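Local coordinates for protein listeriolysin O (Listeria monocytogenes, PDB 4CDB) that binds cholesterol-containing host membranes, changes shape and inserts as an oligomeric complex, forming pores that lyse the cell, at residues A[457-471]-A[476-488]. Residues are numbered along the deposited sequence; the frame is centred on the assembly and turned at random.
With TAM (tris(hydroxyethyl)aminomethane), chain U.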
ATOM      1  N   VAL A 457      53.891  12.807   5.831  1.00 36.71           N
ATOM      2  CA  VAL A 457      53.288  12.568   7.136  1.00 38.37           C
ATOM      3  C   VAL A 457      51.985  11.789   6.985  1.00 39.72           C
ATOM      4  O   VAL A 457      51.725  10.847   7.733  1.00 42.40           O
ATOM      5  CB  VAL A 457      53.002  13.888   7.879  1.00 38.95           C
ATOM      6  CG1 VAL A 457      52.463  13.608   9.275  1.00 44.08           C
ATOM      7  CG2 VAL A 457      54.260  14.725   7.959  1.00 36.03           C
ATOM      8  N   ILE A 458      51.166  12.196   6.016  1.00 38.80           N
ATOM      9  CA  ILE A 458      49.882  11.549   5.746  1.00 40.58           C
ATOM     10  C   ILE A 458      49.683  11.321   4.251  1.00 42.84           C
ATOM     11  O   ILE A 458      49.978  12.196   3.439  1.00 43.55           O
ATOM     12  CB  ILE A 458      48.696  12.411   6.238  1.00 41.27           C
ATOM     13  CG1 ILE A 458      48.903  12.864   7.682  1.00 44.33           C
ATOM     14  CG2 ILE A 458      47.373  11.655   6.105  1.00 39.90           C
ATOM     15  CD1 ILE A 458      47.793  13.746   8.190  1.00 46.58           C
ATOM     16  N   ASP A 459      49.170  10.146   3.898  1.00 44.90           N
ATOM     17  CA  ASP A 459      48.795   9.848   2.520  1.00 49.05           C
ATOM     18  C   ASP A 459      47.580   8.922   2.502  1.00 48.82           C
ATOM     19  O   ASP A 459      47.693   7.742   2.173  1.00 51.36           O
ATOM     20  CB  ASP A 459      49.969   9.210   1.768  1.00 54.61           C
ATOM     21  CG  ASP A 459      49.801   9.258   0.254  1.00 59.70           C
ATOM     22  OD1 ASP A 459      48.652   9.351  -0.229  1.00 60.71           O
ATOM     23  OD2 ASP A 459      50.826   9.200  -0.457  1.00 61.24           O
ATOM     24  N   ASP A 460      46.419   9.461   2.866  1.00 49.37           N
ATOM     25  CA  ASP A 460      45.186   8.678   2.889  1.00 50.53           C
ATOM     26  C   ASP A 460      44.319   8.996   1.676  1.00 49.88           C
ATOM     27  O   ASP A 460      44.067  10.163   1.374  1.00 48.41           O
ATOM     28  CB  ASP A 460      44.406   8.932   4.180  1.00 52.07           C
ATOM     29  CG  ASP A 460      45.156   8.470   5.415  1.00 56.59           C
ATOM     30  OD1 ASP A 460      46.022   7.578   5.289  1.00 55.18           O
ATOM     31  OD2 ASP A 460      44.876   8.995   6.515  1.00 59.49           O
ATOM     32  N   ARG A 461      43.864   7.954   0.985  1.00 53.32           N
ATOM     33  CA  ARG A 461      43.150   8.132  -0.275  1.00 56.05           C
ATOM     34  C   ARG A 461      41.772   7.475  -0.272  1.00 54.50           C
ATOM     35  O   ARG A 461      41.526   6.529   0.478  1.00 53.62           O
ATOM     36  CB  ARG A 461      43.990   7.587  -1.434  1.00 61.09           C
ATOM     37  CG  ARG A 461      45.452   7.994  -1.361  1.00 66.44           C
ATOM     38  CD  ARG A 461      46.254   7.495  -2.548  1.00 71.89           C
ATOM     39  NE  ARG A 461      47.682   7.734  -2.355  1.00 78.47           N
ATOM     40  CZ  ARG A 461      48.604   7.575  -3.300  1.00 83.66           C
ATOM     41  NH1 ARG A 461      48.252   7.180  -4.516  1.00 85.49           N
ATOM     42  NH2 ARG A 461      49.879   7.816  -3.028  1.00 82.82           N
ATOM     43  N   ASN A 462      40.883   7.996  -1.114  1.00 57.74           N
ATOM     44  CA  ASN A 462      39.542   7.445  -1.290  1.00 61.70           C
ATOM     45  C   ASN A 462      38.752   7.362   0.015  1.00 60.73           C
ATOM     46  O   ASN A 462      38.128   6.344   0.312  1.00 61.23           O
ATOM     47  CB  ASN A 462      39.612   6.072  -1.962  1.00 66.12           C
ATOM     48  CG  ASN A 462      40.454   6.086  -3.224  1.00 68.55           C
ATOM     49  OD1 ASN A 462      40.415   7.041  -3.999  1.00 66.97           O
ATOM     50  ND2 ASN A 462      41.227   5.026  -3.433  1.00 69.36           N
ATOM     51  N   LEU A 463      38.791   8.442   0.788  1.00 57.44           N
ATOM     52  CA  LEU A 463      38.095   8.500   2.066  1.00 52.65           C
ATOM     53  C   LEU A 463      36.634   8.892   1.868  1.00 50.64           C
ATOM     54  O   LEU A 463      36.315   9.685   0.980  1.00 49.68           O
ATOM     55  CB  LEU A 463      38.786   9.492   3.006  1.00 52.78           C
ATOM     56  CG  LEU A 463      40.234   9.173   3.383  1.00 57.42           C
ATOM     57  CD1 LEU A 463      40.826  10.284   4.237  1.00 56.96           C
ATOM     58  CD2 LEU A 463      40.313   7.839   4.106  1.00 58.60           C
ATOM     59  N   PRO A 464      35.740   8.330   2.695  1.00 49.67           N
ATOM     60  CA  PRO A 464      34.312   8.648   2.599  1.00 48.58           C
ATOM     61  C   PRO A 464      34.023  10.048   3.119  1.00 48.89           C
ATOM     62  O   PRO A 464      34.790  10.577   3.923  1.00 52.73           O
ATOM     63  CB  PRO A 464      33.668   7.613   3.523  1.00 46.94           C
ATOM     64  CG  PRO A 464      34.722   7.327   4.541  1.00 47.51           C
ATOM     65  CD  PRO A 464      36.016   7.363   3.774  1.00 49.42           C
ATOM     66  N   LEU A 465      32.926  10.641   2.660  1.00 48.75           N
ATOM     67  CA  LEU A 465      32.509  11.946   3.153  1.00 49.84           C
ATOM     68  C   LEU A 465      31.801  11.807   4.498  1.00 52.15           C
ATOM     69  O   LEU A 465      30.761  11.154   4.594  1.00 56.29           O
ATOM     70  CB  LEU A 465      31.584  12.631   2.144  1.00 48.59           C
ATOM     71  CG  LEU A 465      30.943  13.940   2.611  1.00 51.43           C
ATOM     72  CD1 LEU A 465      32.016  14.967   2.941  1.00 53.01           C
ATOM     73  CD2 LEU A 465      29.974  14.478   1.567  1.00 50.32           C
ATOM     74  N   VAL A 466      32.371  12.415   5.534  1.00 46.84           N
ATOM     75  CA  VAL A 466      31.768  12.406   6.863  1.00 41.63           C
ATOM     76  C   VAL A 466      31.395  13.820   7.295  1.00 44.46           C
ATOM     77  O   VAL A 466      31.718  14.787   6.610  1.00 48.34           O
ATOM     78  CB  VAL A 466      32.709  11.785   7.909  1.00 46.65           C
ATOM     79  CG1 VAL A 466      32.963  10.325   7.580  1.00 47.76           C
ATOM     80  CG2 VAL A 466      34.019  12.561   7.974  1.00 40.77           C
ATOM     81  N   LYS A 467      30.717  13.937   8.434  1.00 45.45           N
ATOM     82  CA  LYS A 467      30.291  15.243   8.928  1.00 51.00           C
ATOM     83  C   LYS A 467      31.491  16.110   9.305  1.00 51.09           C
ATOM     84  O   LYS A 467      31.604  17.256   8.869  1.00 50.82           O
ATOM     85  CB  LYS A 467      29.344  15.088  10.120  1.00 58.80           C
ATOM     86  CG  LYS A 467      28.556  16.345  10.438  1.00 66.18           C
ATOM     87  CD  LYS A 467      27.828  16.842   9.197  1.00 73.75           C
ATOM     88  CE  LYS A 467      27.061  18.128   9.460  1.00 78.19           C
ATOM     89  NZ  LYS A 467      26.540  18.718   8.192  1.00 80.07           N
ATOM     90  N   ASN A 468      32.385  15.552  10.114  1.00 48.84           N
ATOM     91  CA  ASN A 468      33.610  16.241  10.494  1.00 48.93           C
ATOM     92  C   ASN A 468      34.819  15.314  10.492  1.00 48.87           C
ATOM     93  O   ASN A 468      34.960  14.465  11.374  1.00 50.33           O
ATOM     94  CB  ASN A 468      33.461  16.906  11.865  1.00 50.21           C
ATOM     95  CG  ASN A 468      32.614  18.161  11.815  1.00 54.40           C
ATOM     96  OD1 ASN A 468      33.115  19.250  11.536  1.00 52.83           O
ATOM     97  ND2 ASN A 468      31.324  18.017  12.092  1.00 56.49           N
ATOM     98  N   ARG A 469      35.680  15.471   9.491  1.00 42.36           N
ATOM     99  CA  ARG A 469      36.951  14.759   9.463  1.00 37.41           C
ATOM    100  C   ARG A 469      38.059  15.681   9.958  1.00 40.11           C
ATOM    101  O   ARG A 469      38.385  16.677   9.309  1.00 42.03           O
ATOM    102  CB  ARG A 469      37.270  14.255   8.053  1.00 35.62           C
ATOM    103  CG  ARG A 469      38.611  13.540   7.951  1.00 45.09           C
ATOM    104  CD  ARG A 469      38.836  12.944   6.569  1.00 47.73           C
ATOM    105  NE  ARG A 469      37.791  11.992   6.208  1.00 48.50           N
ATOM    106  CZ  ARG A 469      37.778  10.716   6.578  1.00 48.61           C
ATOM    107  NH1 ARG A 469      38.756  10.231   7.327  1.00 40.84           N
ATOM    108  NH2 ARG A 469      36.784   9.926   6.199  1.00 45.41           N
ATOM    109  N   ASN A 470      38.630  15.351  11.113  1.00 40.75           N
ATOM    110  CA  ASN A 470      39.653  16.192  11.722  1.00 42.27           C
ATOM    111  C   ASN A 470      41.065  15.700  11.433  1.00 40.80           C
ATOM    112  O   ASN A 470      41.504  14.684  11.974  1.00 42.97           O
ATOM    113  CB  ASN A 470      39.430  16.305  13.231  1.00 45.85           C
ATOM    114  CG  ASN A 470      38.028  16.759  13.576  1.00 53.94           C
ATOM    115  OD1 ASN A 470      37.706  17.944  13.485  1.00 57.07           O
ATOM    116  ND2 ASN A 470      37.184  15.817  13.978  1.00 58.50           N
ATOM    117  N   ILE A 471      41.767  16.429  10.573  1.00 35.89           N
ATOM    118  CA  ILE A 471      43.148  16.105  10.239  1.00 36.19           C
ATOM    119  C   ILE A 471      44.085  16.977  11.065  1.00 35.11           C
ATOM    120  O   ILE A 471      44.080  18.202  10.938  1.00 34.94           O
ATOM    121  CB  ILE A 471      43.436  16.341   8.745  1.00 36.67           C
ATOM    122  CG1 ILE A 471      42.417  15.597   7.882  1.00 38.43           C
ATOM    123  CG2 ILE A 471      44.856  15.915   8.396  1.00 32.28           C
ATOM    124  CD1 ILE A 471      42.546  14.091   7.952  1.00 40.14           C
ATOM    125  N   THR A 476      57.788  17.002  15.741  1.00 38.03           N
ATOM    126  CA  THR A 476      58.967  17.724  15.285  1.00 40.68           C
ATOM    127  C   THR A 476      59.382  17.264  13.894  1.00 37.86           C
ATOM    128  O   THR A 476      58.746  16.390  13.305  1.00 35.62           O
ATOM    129  CB  THR A 476      60.153  17.523  16.246  1.00 43.26           C
ATOM    130  OG1 THR A 476      60.491  16.132  16.305  1.00 45.89           O
ATOM    131  CG2 THR A 476      59.802  18.016  17.643  1.00 45.24           C
ATOM    132  N   THR A 477      60.457  17.854  13.379  1.00 34.09           N
ATOM    133  CA  THR A 477      60.959  17.521  12.050  1.00 40.35           C
ATOM    134  C   THR A 477      61.439  16.078  11.971  1.00 44.88           C
ATOM    135  O   THR A 477      61.288  15.421  10.941  1.00 42.46           O
ATOM    136  CB  THR A 477      62.113  18.449  11.637  1.00 40.32           C
ATOM    137  OG1 THR A 477      63.152  18.386  12.622  1.00 44.03           O
ATOM    138  CG2 THR A 477      61.626  19.883  11.510  1.00 38.37           C
ATOM    139  N   LEU A 478      62.023  15.591  13.062  1.00 40.06           N
ATOM    140  CA  LEU A 478      62.494  14.213  13.122  1.00 42.20           C
ATOM    141  C   LEU A 478      61.364  13.262  13.502  1.00 41.94           C
ATOM    142  O   LEU A 478      61.344  12.108  13.078  1.00 44.63           O
ATOM    143  CB  LEU A 478      63.647  14.077  14.120  1.00 49.15           C
ATOM    144  CG  LEU A 478      64.899  14.906  13.825  1.00 56.38           C
ATOM    145  CD1 LEU A 478      66.009  14.557  14.803  1.00 57.70           C
ATOM    146  CD2 LEU A 478      65.360  14.715  12.384  1.00 58.94           C
ATOM    147  N   TYR A 479      60.421  13.752  14.299  1.00 38.11           N
ATOM    148  CA  TYR A 479      59.310  12.923  14.754  1.00 42.57           C
ATOM    149  C   TYR A 479      57.951  13.587  14.552  1.00 42.57           C
ATOM    150  O   TYR A 479      57.327  14.044  15.513  1.00 39.06           O
ATOM    151  CB  TYR A 479      59.498  12.528  16.219  1.00 46.31           C
ATOM    152  CG  TYR A 479      60.767  11.744  16.472  1.00 50.24           C
ATOM    153  CD1 TYR A 479      60.838  10.390  16.173  1.00 54.98           C
ATOM    154  CD2 TYR A 479      61.892  12.356  17.009  1.00 56.97           C
ATOM    155  CE1 TYR A 479      61.993   9.667  16.401  1.00 64.85           C
ATOM    156  CE2 TYR A 479      63.053  11.640  17.242  1.00 61.42           C
ATOM    157  CZ  TYR A 479      63.098  10.295  16.936  1.00 67.68           C
ATOM    158  OH  TYR A 479      64.245   9.570  17.162  1.00 75.73           O
ATOM    159  N   PRO A 480      57.484  13.636  13.296  1.00 41.91           N
ATOM    160  CA  PRO A 480      56.157  14.194  13.035  1.00 37.87           C
ATOM    161  C   PRO A 480      55.063  13.202  13.427  1.00 38.63           C
ATOM    162  O   PRO A 480      55.215  11.997  13.208  1.00 37.91           O
ATOM    163  CB  PRO A 480      56.168  14.408  11.521  1.00 35.89           C
ATOM    164  CG  PRO A 480      57.090  13.355  11.005  1.00 34.32           C
ATOM    165  CD  PRO A 480      58.155  13.190  12.061  1.00 40.36           C
ATOM    166  N   LYS A 481      53.986  13.705  14.021  1.00 36.00           N
ATOM    167  CA  LYS A 481      52.833  12.871  14.339  1.00 42.17           C
ATOM    168  C   LYS A 481      51.587  13.387  13.632  1.00 42.94           C
ATOM    169  O   LYS A 481      51.538  14.540  13.201  1.00 38.64           O
ATOM    170  CB  LYS A 481      52.583  12.813  15.846  1.00 41.41           C
ATOM    171  CG  LYS A 481      53.651  12.085  16.640  1.00 40.73           C
ATOM    172  CD  LYS A 481      54.712  13.049  17.131  1.00 46.24           C
ATOM    173  CE  LYS A 481      55.724  12.350  18.019  1.00 45.93           C
ATOM    174  NZ  LYS A 481      56.765  13.297  18.501  1.00 41.73           N
ATOM    175  N   TYR A 482      50.581  12.527  13.519  1.00 38.48           N
ATOM    176  CA  TYR A 482      49.333  12.908  12.877  1.00 43.28           C
ATOM    177  C   TYR A 482      48.155  12.102  13.409  1.00 43.10           C
ATOM    178  O   TYR A 482      48.329  11.027  13.986  1.00 44.85           O
ATOM    179  CB  TYR A 482      49.427  12.726  11.361  1.00 41.20           C
ATOM    180  CG  TYR A 482      49.210  11.300  10.902  1.00 43.77           C
ATOM    181  CD1 TYR A 482      50.234  10.367  10.970  1.00 47.20           C
ATOM    182  CD2 TYR A 482      47.979  10.889  10.403  1.00 50.10           C
ATOM    183  CE1 TYR A 482      50.039   9.062  10.553  1.00 52.62           C
ATOM    184  CE2 TYR A 482      47.775   9.590   9.986  1.00 51.90           C
ATOM    185  CZ  TYR A 482      48.807   8.680  10.063  1.00 56.44           C
ATOM    186  OH  TYR A 482      48.608   7.384   9.647  1.00 62.31           O
ATOM    187  N   SER A 483      46.954  12.629  13.204  1.00 40.35           N
ATOM    188  CA  SER A 483      45.735  11.889  13.494  1.00 44.35           C
ATOM    189  C   SER A 483      44.677  12.204  12.444  1.00 45.01           C
ATOM    190  O   SER A 483      44.513  13.357  12.039  1.00 40.19           O
ATOM    191  CB  SER A 483      45.213  12.223  14.890  1.00 46.53           C
ATOM    192  OG  SER A 483      44.817  13.579  14.976  1.00 52.17           O
ATOM    193  N   ASN A 484      43.973  11.168  12.000  1.00 45.21           N
ATOM    194  CA  ASN A 484      42.857  11.318  11.077  1.00 43.67           C
ATOM    195  C   ASN A 484      41.610  10.722  11.717  1.00 47.03           C
ATOM    196  O   ASN A 484      41.343   9.530  11.575  1.00 48.61           O
ATOM    197  CB  ASN A 484      43.169  10.625   9.747  1.00 44.70           C
ATOM    198  CG  ASN A 484      42.027  10.720   8.744  1.00 49.64           C
ATOM    199  OD1 ASN A 484      41.051  11.444   8.948  1.00 52.16           O
ATOM    200  ND2 ASN A 484      42.154   9.989   7.643  1.00 46.02           N
ATOM    201  N   LYS A 485      40.855  11.558  12.424  1.00 49.06           N
ATOM    202  CA  LYS A 485      39.707  11.085  13.192  1.00 52.25           C
ATOM    203  C   LYS A 485      38.386  11.651  12.685  1.00 58.73           C
ATOM    204  O   LYS A 485      38.330  12.776  12.183  1.00 54.71           O
ATOM    205  CB  LYS A 485      39.895  11.413  14.672  1.00 54.28           C
ATOM    206  CG  LYS A 485      41.160  10.817  15.260  1.00 59.97           C
ATOM    207  CD  LYS A 485      41.304  11.142  16.734  1.00 67.91           C
ATOM    208  CE  LYS A 485      42.547  10.483  17.314  1.00 73.80           C
ATOM    209  NZ  LYS A 485      42.709  10.757  18.768  1.00 80.08           N
ATOM    210  N   VAL A 486      37.324  10.862  12.829  1.00 65.27           N
ATOM    211  CA  VAL A 486      36.012  11.240  12.316  1.00 69.29           C
ATOM    212  C   VAL A 486      35.026  11.639  13.412  1.00 77.79           C
ATOM    213  O   VAL A 486      35.006  11.051  14.496  1.00 77.97           O
ATOM    214  CB  VAL A 486      35.389  10.112  11.460  1.00 65.87           C
ATOM    215  CG1 VAL A 486      36.193   9.905  10.189  1.00 61.15           C
ATOM    216  CG2 VAL A 486      35.309   8.817  12.253  1.00 66.70           C
ATOM    217  N   ASP A 487      34.235  12.666  13.118  1.00 87.24           N
ATOM    218  CA  ASP A 487      33.066  13.044  13.914  1.00 97.88           C
ATOM    219  C   ASP A 487      33.320  13.558  15.337  1.00105.75           C
ATOM    220  O   ASP A 487      32.422  14.137  15.948  1.00109.21           O
ATOM    221  CB  ASP A 487      32.045  11.898  13.939  1.00100.89           C
ATOM    222  CG  ASP A 487      31.525  11.554  12.558  1.00102.98           C
ATOM    223  OD1 ASP A 487      31.497  12.453  11.691  1.00101.97           O
ATOM    224  OD2 ASP A 487      31.142  10.386  12.340  1.00103.95           O
ATOM    225  N   ASN A 488      34.523  13.355  15.866  1.00108.90           N
ATOM    226  CA  ASN A 488      34.815  13.768  17.238  1.00113.21           C
ATOM    227  C   ASN A 488      34.789  15.286  17.423  1.00114.78           C
ATOM    228  O   ASN A 488      33.819  15.844  17.940  1.00115.46           O
ATOM    229  CB  ASN A 488      36.157  13.198  17.712  1.00113.82           C
ATOM    230  CG  ASN A 488      37.346  13.959  17.157  1.00112.92           C
ATOM    231  OD1 ASN A 488      37.847  13.649  16.076  1.00111.69           O
ATOM    232  ND2 ASN A 488      37.812  14.957  17.902  1.00113.18           N
TER
HETATM  233  C   TAM U1546      51.294   6.154   6.152  1.00 94.53           C
HETATM  234  C1  TAM U1546      51.954   5.124   5.238  1.00 97.76           C
HETATM  235  C2  TAM U1546      50.251   7.006   5.433  1.00 88.22           C
HETATM  236  C3  TAM U1546      52.399   6.997   6.782  1.00 96.45           C
HETATM  237  C4  TAM U1546      51.321   5.064   3.853  1.00 97.57           C
HETATM  238  C5  TAM U1546      49.188   7.511   6.404  1.00 81.00           C
HETATM  239  C6  TAM U1546      52.618   8.316   6.048  1.00 96.75           C
HETATM  240  N   TAM U1546      50.617   5.433   7.230  1.00 94.12           N
HETATM  241  O4  TAM U1546      52.325   5.367   2.877  1.00 97.42           O
HETATM  242  O5  TAM U1546      48.325   8.432   5.729  1.00 76.42           O
HETATM  243  O6  TAM U1546      53.220   8.067   4.771  1.00 98.02           O
HETATM  244  O   HOH W   1      30.691  15.257  13.458  1.00 67.39           O
HETATM  245  O   HOH W   2      42.763  14.885  14.459  1.00 48.84           O
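Tyr482 lies over Val457 and Ile458 where strand 480-486 packs on the neighbouring sheet. Its CB meets Val457 CG1 at 3.8 Å, the carbonyl oxygen of Val457 sits over one ring face, and Ile458 CG1 comes obliquely within 3.5 Å of Tyr482 CD2. With CG set between the backbone N and carbonyl carbon (chi1 81°), the ring leans over strand 457-461 while its hydroxyl lies against carbon C5 of the bound tris(hydroxyethyl)aminomethane, whose O5 accepts from Asp459 N. Branched aliphatic side chains suit this buried layer, and Pro480 extends it against Val457 CG2.

Farther along, polar groups link the layers. Asn484 can serve both ways because an amide donates and accepts: its ND2 gives a hydrogen bond to Asp460 OD2 (3.1 Å) on the carboxylate's anti side, 26° out of its plane, and its OD1, near the guanidinium plane, takes one from Arg469 NH1 (3.1 Å). Arg469 NH2 bonds the backbone oxygen of Pro464, fixing the guanidinium's rotation, while Leu463 CD1 packs on one of its faces.

Strands 468-471 and 480-486 pair antiparallel, with Asn470 N donating to Lys485 O at 2.8 Å. Asp487 N still bonds Asn468 O, but the side chains beyond are looser: Asp487 and Asn488 are exposed and poorly ordered, and Asn470 ND2 bonds Asn488 OD1 only weakly, Asn470 OD1 being held by Asn382. The hairpin of strands 468-475 and 480-486 thus packs on strand 452-463 of the other sheet, the beta sandwich of the cholesterol-dependent cytolysins' membrane-binding domain, with the cholesterol-binding pair Thr477 and Leu478 in its connecting loop.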